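Local coordinates for Atu0111 protein (Agrobacterium tumefaciens, PDB 2FSQ) that is of unknown function but folds as an alpha-beta protein of the 2H clan, whose better-known members are phosphoesterases acting on RNA ends and cyclic phosphates, at residues T109-D112 with A113-Y117; E93-A97 with L98-P102; T62-R65 with F66-P70. One frame throughout, in Å; residues are numbered along the deposited sequence.

Contact 1 of 3, residues T109-D112 with A113-Y117; sequences TPID and AVTDY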
# COMPACT_ATOMS: atom_id res chain seq x y z
N THR A 109 13.09 -6.67 -19.56
CA THR A 109 12.03 -7.66 -19.80
C THR A 109 10.68 -6.96 -19.72
O THR A 109 10.43 -6.21 -18.76
CB THR A 109 12.06 -8.78 -18.75
OG1 THR A 109 13.35 -9.41 -18.79
CG2 THR A 109 10.95 -9.83 -19.00
N PRO A 110 9.80 -7.18 -20.72
CA PRO A 110 8.45 -6.62 -20.62
C PRO A 110 7.76 -7.05 -19.33
O PRO A 110 7.92 -8.20 -18.89
CB PRO A 110 7.74 -7.21 -21.83
CG PRO A 110 8.86 -7.43 -22.83
CD PRO A 110 9.98 -7.93 -21.99
N ILE A 111 7.03 -6.13 -18.71
CA ILE A 111 6.30 -6.43 -17.48
C ILE A 111 5.45 -7.71 -17.60
O ILE A 111 5.48 -8.56 -16.72
CB ILE A 111 5.46 -5.21 -16.99
CG1 ILE A 111 6.37 -4.00 -16.68
CG2 ILE A 111 4.63 -5.57 -15.75
CD1 ILE A 111 7.39 -4.23 -15.58
N ASP A 112 4.76 -7.89 -18.73
CA ASP A 112 3.93 -9.09 -18.89
C ASP A 112 4.71 -10.41 -18.86
O ASP A 112 4.20 -11.43 -18.36
CB ASP A 112 3.08 -9.03 -20.17
CG ASP A 112 1.87 -8.13 -20.03
OD1 ASP A 112 1.57 -7.63 -18.91
OD2 ASP A 112 1.18 -7.94 -21.06
N ALA A 113 5.93 -10.41 -19.40
CA ALA A 113 6.79 -11.59 -19.32
C ALA A 113 7.27 -11.86 -17.89
O ALA A 113 7.43 -13.01 -17.49
CB ALA A 113 7.97 -11.50 -20.31
N VAL A 114 7.50 -10.81 -17.11
CA VAL A 114 7.85 -11.03 -15.71
C VAL A 114 6.65 -11.66 -14.96
O VAL A 114 6.81 -12.58 -14.16
CB VAL A 114 8.31 -9.74 -14.99
CG1 VAL A 114 8.78 -10.08 -13.60
CG2 VAL A 114 9.45 -9.05 -15.78
N THR A 115 5.45 -11.15 -15.24
CA THR A 115 4.22 -11.68 -14.67
C THR A 115 4.07 -13.18 -14.98
O THR A 115 3.78 -13.98 -14.08
CB THR A 115 3.01 -10.86 -15.13
OG1 THR A 115 3.15 -9.51 -14.67
CG2 THR A 115 1.71 -11.45 -14.59
N ASP A 116 4.36 -13.58 -16.22
CA ASP A 116 4.31 -15.01 -16.59
C ASP A 116 5.34 -15.86 -15.82
O ASP A 116 5.02 -16.96 -15.37
CB ASP A 116 4.50 -15.22 -18.10
CG ASP A 116 3.42 -14.52 -18.95
OD1 ASP A 116 2.29 -14.27 -18.46
OD2 ASP A 116 3.70 -14.26 -20.14
N TYR A 117 6.58 -15.36 -15.70
CA TYR A 117 7.65 -16.04 -14.96
C TYR A 117 7.22 -16.30 -13.52
O TYR A 117 7.37 -17.41 -13.00
CB TYR A 117 8.96 -15.24 -15.08
CG TYR A 117 10.14 -15.59 -14.16
CD1 TYR A 117 11.02 -16.64 -14.47
CD2 TYR A 117 10.43 -14.81 -13.05
CE1 TYR A 117 12.15 -16.92 -13.65
CE2 TYR A 117 11.55 -15.07 -12.23
CZ TYR A 117 12.41 -16.12 -12.53
OH TYR A 117 13.51 -16.38 -11.70
O HOH W 1 1.42 -8.01 -16.21
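T109, the residue before the N-cap P110, lays its methyl across the first turn of helix 111-121, where it meets A113 and V114. Its CB lies 4.0 Å from V114 CG2. From there the two branches part. With OG1 at chi1 -58°, beside the backbone N, CG2 is the branch anti to that nitrogen; it is 3.6 Å from V114 CG2 and also touches A113 CB, whereas OG1 turns back to the carbonyl of P106, to which it is hydrogen-bonded. The threonine and valine side chains meet at a slant, methyl against methyl.

P110 O opens the helix: it accepts V114 N at 3.2 Å and a weak, bent bond from A113 N. The next two bonds are T115 N to I111 O, 3.0 Å, and D116 N to D112 O. T115 OG1, carried beside its own backbone N, stands 3.2 Å from I111 O and accepts a hydrogen bond from N43 ND2. A water lies between D112 OD1, 2.7 Å from it, and this hydroxyl, and probably links the exposed acid to the buried threonine.

The turn is amphipathic. D112, A113 and D116 face outward, while T115 is laid on F223 and E225 of strand 222-226, in the four-stranded antiparallel sheet. V114 rests on W101 and I111 on E93 and R96, so the helix start is also packed against the loop that leads from strand 84-92.

Contact 2 of 3, residues E93-A97 with L98-P102; sequences ESRRA and LPYWP
R95 lies flat over Y100, its guanidinium stacked on one face of the ring with the planes 6° apart. CD sits over that face, 3.8 Å from the centroid of the Y100 ring, in a CH-pi contact, while CZ lies off-centre at 4.1 Å from the same centroid in a cation-pi pair. The bend at chi3 of R95 (57°) folds the guanidinium along the ring, and P99 CG lies over the rim of the opposite face.

The close packing continues at W101, which is buried. R96, the centre of an inverse gamma turn, runs beside it, NH1 3.3 Å from W101 CH2, with the two planes inclined by 45°. E93 fixes the rotation of this arginine side-on: NH2 reaches OE1 at 2.7 Å in a salt bridge and NE bonds to OE2. NH1 bonds to L107 O and T109 O.

Backbone bonding is sparser. Y100 N bonds to A97 O at 2.9 Å, closing a type VI beta turn round the cis L98-P99 peptide, and a water donates to both R95 O and Y100 O. L98, on the solvent side, starts away from 93-97.

The loop bridges strand 84-92 and helix 111-121: W101 packs on V91 of the strand, and Y100 meets H171 edge-to-face.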
# COMPACT_ATOMS: atom_id res chain seq x y z
N GLU A 93 7.29 -0.93 -13.82
CA GLU A 93 7.91 -0.34 -15.00
C GLU A 93 8.89 0.78 -14.66
O GLU A 93 9.91 0.96 -15.35
CB GLU A 93 6.80 0.19 -15.91
CG GLU A 93 7.30 0.95 -17.12
CD GLU A 93 8.11 0.09 -18.08
OE1 GLU A 93 7.76 -1.09 -18.26
OE2 GLU A 93 9.10 0.61 -18.65
N SER A 94 8.55 1.53 -13.61
CA SER A 94 9.29 2.69 -13.17
C SER A 94 10.52 2.39 -12.32
O SER A 94 11.22 3.32 -11.91
CB SER A 94 8.36 3.62 -12.38
OG SER A 94 7.67 2.88 -11.38
N ARG A 95 10.80 1.11 -12.06
CA ARG A 95 11.94 0.76 -11.22
C ARG A 95 12.64 -0.51 -11.73
O ARG A 95 12.62 -1.56 -11.09
CB ARG A 95 11.52 0.68 -9.74
CG ARG A 95 12.72 0.61 -8.82
CD ARG A 95 12.45 1.12 -7.44
NE ARG A 95 11.34 0.40 -6.86
CZ ARG A 95 10.86 0.63 -5.64
NH1 ARG A 95 9.82 -0.09 -5.22
NH2 ARG A 95 11.41 1.57 -4.86
N ARG A 96 13.26 -0.36 -12.90
CA ARG A 96 13.92 -1.49 -13.54
C ARG A 96 15.36 -1.56 -13.07
O ARG A 96 16.29 -1.21 -13.81
CB ARG A 96 13.82 -1.35 -15.06
CG ARG A 96 12.43 -1.54 -15.57
CD ARG A 96 12.33 -1.18 -17.04
NE ARG A 96 11.04 -1.59 -17.59
CZ ARG A 96 10.75 -2.83 -17.98
NH1 ARG A 96 11.65 -3.80 -17.88
NH2 ARG A 96 9.54 -3.11 -18.48
N ALA A 97 15.54 -1.98 -11.82
CA ALA A 97 16.86 -1.98 -11.20
C ALA A 97 16.93 -2.98 -10.06
O ALA A 97 15.94 -3.17 -9.36
CB ALA A 97 17.17 -0.59 -10.67
N LEU A 98 18.11 -3.58 -9.86
CA LEU A 98 18.35 -4.37 -8.65
C LEU A 98 18.45 -3.39 -7.49
O LEU A 98 18.96 -2.28 -7.66
CB LEU A 98 19.67 -5.15 -8.79
CG LEU A 98 19.84 -6.00 -10.06
CD1 LEU A 98 21.19 -6.67 -10.07
CD2 LEU A 98 18.73 -7.04 -10.18
N PRO A 99 18.01 -3.79 -6.28
CA PRO A 99 17.45 -5.05 -5.83
C PRO A 99 15.92 -5.09 -5.88
O PRO A 99 15.30 -5.78 -5.06
CB PRO A 99 17.91 -5.10 -4.37
CG PRO A 99 17.79 -3.69 -3.94
CD PRO A 99 18.19 -2.85 -5.15
N TYR A 100 15.34 -4.38 -6.84
CA TYR A 100 13.87 -4.32 -6.98
C TYR A 100 13.40 -5.18 -8.14
O TYR A 100 12.26 -5.06 -8.60
CB TYR A 100 13.42 -2.87 -7.17
CG TYR A 100 13.98 -1.92 -6.15
CD1 TYR A 100 15.13 -1.18 -6.41
CD2 TYR A 100 13.41 -1.82 -4.88
CE1 TYR A 100 15.67 -0.32 -5.46
CE2 TYR A 100 13.94 -0.99 -3.92
CZ TYR A 100 15.08 -0.26 -4.20
OH TYR A 100 15.59 0.58 -3.24
N TRP A 101 14.29 -6.05 -8.62
CA TRP A 101 14.09 -6.84 -9.83
C TRP A 101 14.85 -8.15 -9.61
O TRP A 101 15.89 -8.14 -8.95
CB TRP A 101 14.70 -6.09 -11.00
CG TRP A 101 14.26 -6.51 -12.35
CD1 TRP A 101 14.86 -7.44 -13.17
CD2 TRP A 101 13.15 -5.99 -13.10
NE1 TRP A 101 14.18 -7.53 -14.35
CE2 TRP A 101 13.13 -6.65 -14.34
CE3 TRP A 101 12.18 -5.01 -12.83
CZ2 TRP A 101 12.15 -6.39 -15.31
CZ3 TRP A 101 11.22 -4.75 -13.80
CH2 TRP A 101 11.22 -5.43 -15.02
N PRO A 102 14.35 -9.27 -10.17
CA PRO A 102 15.12 -10.50 -10.02
C PRO A 102 16.38 -10.47 -10.87
O PRO A 102 16.30 -10.16 -12.04
CB PRO A 102 14.16 -11.58 -10.54
CG PRO A 102 13.26 -10.90 -11.48
CD PRO A 102 13.10 -9.48 -10.92
O HOH W 2 10.71 -3.11 -9.92

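Contact 3 of 3, residues T62-R65 with F66-P70; sequences TRQR and FLDMP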
# COMPACT_ATOMS: atom_id res chain seq x y z
N THR A 62 -13.48 6.83 7.10
CA THR A 62 -12.22 7.52 7.40
C THR A 62 -11.78 8.31 6.17
O THR A 62 -11.45 9.49 6.25
CB THR A 62 -11.12 6.50 7.80
OG1 THR A 62 -11.60 5.69 8.89
CG2 THR A 62 -9.80 7.19 8.16
N ARG A 63 -11.79 7.64 5.02
CA ARG A 63 -11.44 8.23 3.74
C ARG A 63 -12.29 9.47 3.41
O ARG A 63 -11.76 10.49 2.96
CB ARG A 63 -11.59 7.16 2.66
CG ARG A 63 -11.22 7.58 1.24
CD ARG A 63 -11.48 6.40 0.34
NE ARG A 63 -11.18 6.66 -1.08
CZ ARG A 63 -11.99 7.29 -1.93
NH1 ARG A 63 -13.19 7.73 -1.52
NH2 ARG A 63 -11.59 7.47 -3.19
N GLN A 64 -13.57 9.46 3.80
CA GLN A 64 -14.43 10.65 3.66
C GLN A 64 -14.04 11.83 4.56
O GLN A 64 -14.08 12.99 4.12
CB GLN A 64 -15.91 10.31 3.84
CG GLN A 64 -16.88 11.48 3.58
CD GLN A 64 -16.73 12.14 2.22
OE1 GLN A 64 -16.85 11.49 1.19
NE2 GLN A 64 -16.51 13.46 2.21
N ARG A 65 -13.63 11.55 5.80
CA ARG A 65 -13.15 12.60 6.67
C ARG A 65 -11.95 13.27 6.04
O ARG A 65 -11.75 14.48 6.22
CB ARG A 65 -12.80 12.05 8.05
CG ARG A 65 -12.77 13.11 9.12
CD ARG A 65 -14.11 13.83 9.24
NE ARG A 65 -14.19 14.58 10.48
CZ ARG A 65 -13.59 15.75 10.72
NH1 ARG A 65 -12.82 16.35 9.82
NH2 ARG A 65 -13.76 16.32 11.90
N PHE A 66 -11.13 12.48 5.32
CA PHE A 66 -9.97 13.06 4.65
C PHE A 66 -10.42 13.94 3.47
O PHE A 66 -9.92 15.06 3.29
CB PHE A 66 -9.06 11.97 4.06
CG PHE A 66 -8.21 11.22 5.07
CD1 PHE A 66 -8.58 11.04 6.40
CD2 PHE A 66 -7.05 10.59 4.62
CE1 PHE A 66 -7.76 10.31 7.28
CE2 PHE A 66 -6.25 9.86 5.46
CZ PHE A 66 -6.60 9.71 6.79
N LEU A 67 -11.36 13.43 2.66
CA LEU A 67 -11.90 14.19 1.54
C LEU A 67 -12.57 15.49 2.01
O LEU A 67 -12.56 16.50 1.28
CB LEU A 67 -12.87 13.33 0.73
CG LEU A 67 -12.24 12.24 -0.16
CD1 LEU A 67 -13.22 11.14 -0.56
CD2 LEU A 67 -11.64 12.88 -1.41
N ASP A 68 -13.10 15.50 3.23
CA ASP A 68 -13.76 16.72 3.77
C ASP A 68 -12.80 17.88 3.92
O ASP A 68 -13.23 19.03 3.97
CB ASP A 68 -14.39 16.48 5.15
CG ASP A 68 -15.64 15.60 5.11
OD1 ASP A 68 -16.23 15.39 4.04
OD2 ASP A 68 -16.02 15.10 6.21
N MSE A 69 -11.50 17.59 4.05
CA MSE A 69 -10.51 18.61 4.32
C MSE A 69 -10.20 19.39 3.05
O MSE A 69 -10.14 18.81 1.95
CB MSE A 69 -9.20 18.00 4.85
CG MSE A 69 -9.31 17.19 6.15
SE MSE A 69 -9.85 18.28 7.69
CE MSE A 69 -8.54 17.71 8.95
N PRO A 70 -9.97 20.71 3.18
CA PRO A 70 -9.60 21.49 2.01
C PRO A 70 -8.33 20.97 1.34
O PRO A 70 -8.24 21.00 0.12
CB PRO A 70 -9.39 22.91 2.54
CG PRO A 70 -9.63 22.88 3.97
CD PRO A 70 -10.08 21.53 4.40
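Q64 and D68 are joined by a hydrogen bond one turn apart, at the C-terminal end of helix 54-67. In this polar group Q64 NE2 donates to D68 OD1 at 2.7 Å; D68 OD1 lies in the amide plane of Q64, but the donor approaches from above the carboxylate plane, 39° out of it. The bend at chi2 of Q64 (55°) brings the amide forward along the helix, toward D68, across the acid at about a right angle. Q64 and R65 were each modelled in two conformers, so their side-chain contacts hold for the ones described. R65 CD passes 3.8 Å from D68 OD2, yet NE remains 4.7 Å from that oxygen, too far for a salt bridge, and E205 offers it a weak, long ion pair.

The backbone bonds run i to i+4: F66 N to T62 O, L67 N to R63 O and D68 N to Q64 O, the last at 2.8 Å. M69 N then bonds to F66 O, three residues back.

The apolar pair is T62 with F66: T62 CG2 lies 3.8 Å from F66 CE1, the two side chains running alongside each other.

Charged groups also pack on apolar ones. L67 CD1 meets the R63 guanidinium obliquely, 3.5 Å from R63 NH1, and NH2 of that arginine is bonded to T78 O. R65 NH1 comes 4.1 Å from the selenium of selenomethionine M69, which lies near the guanidinium plane.

The chemistry is divided by side: F66 and M69 are buried against M201 of helix 195-212, whereas the Q64-D68 bond lies in solvent. D68, with its negative charge at the helix C-terminus, would probably interact unfavourably with the helix dipole, and the Q64 amide would offset part of that.

Along the chain the order is contact 3, contact 2, contact 1, all within the DUF1868 family region. Contacts 2 and 1 are neighbours, centres about 12 Å apart: the loop of 93-102 leaves strand 84-92, an outer strand of the four-stranded sheet, and leads to the start of helix 111-121. They touch directly, with T109 O 2.8 Å from R96 NH1 in a probable hydrogen bond. Contact 3, at the end of helix 54-67, lies on the opposite side of the chain's centre, about 38 Å from contact 1 and 34 Å from contact 2 between centres. The three therefore mark two separate regions of the alpha-beta fold.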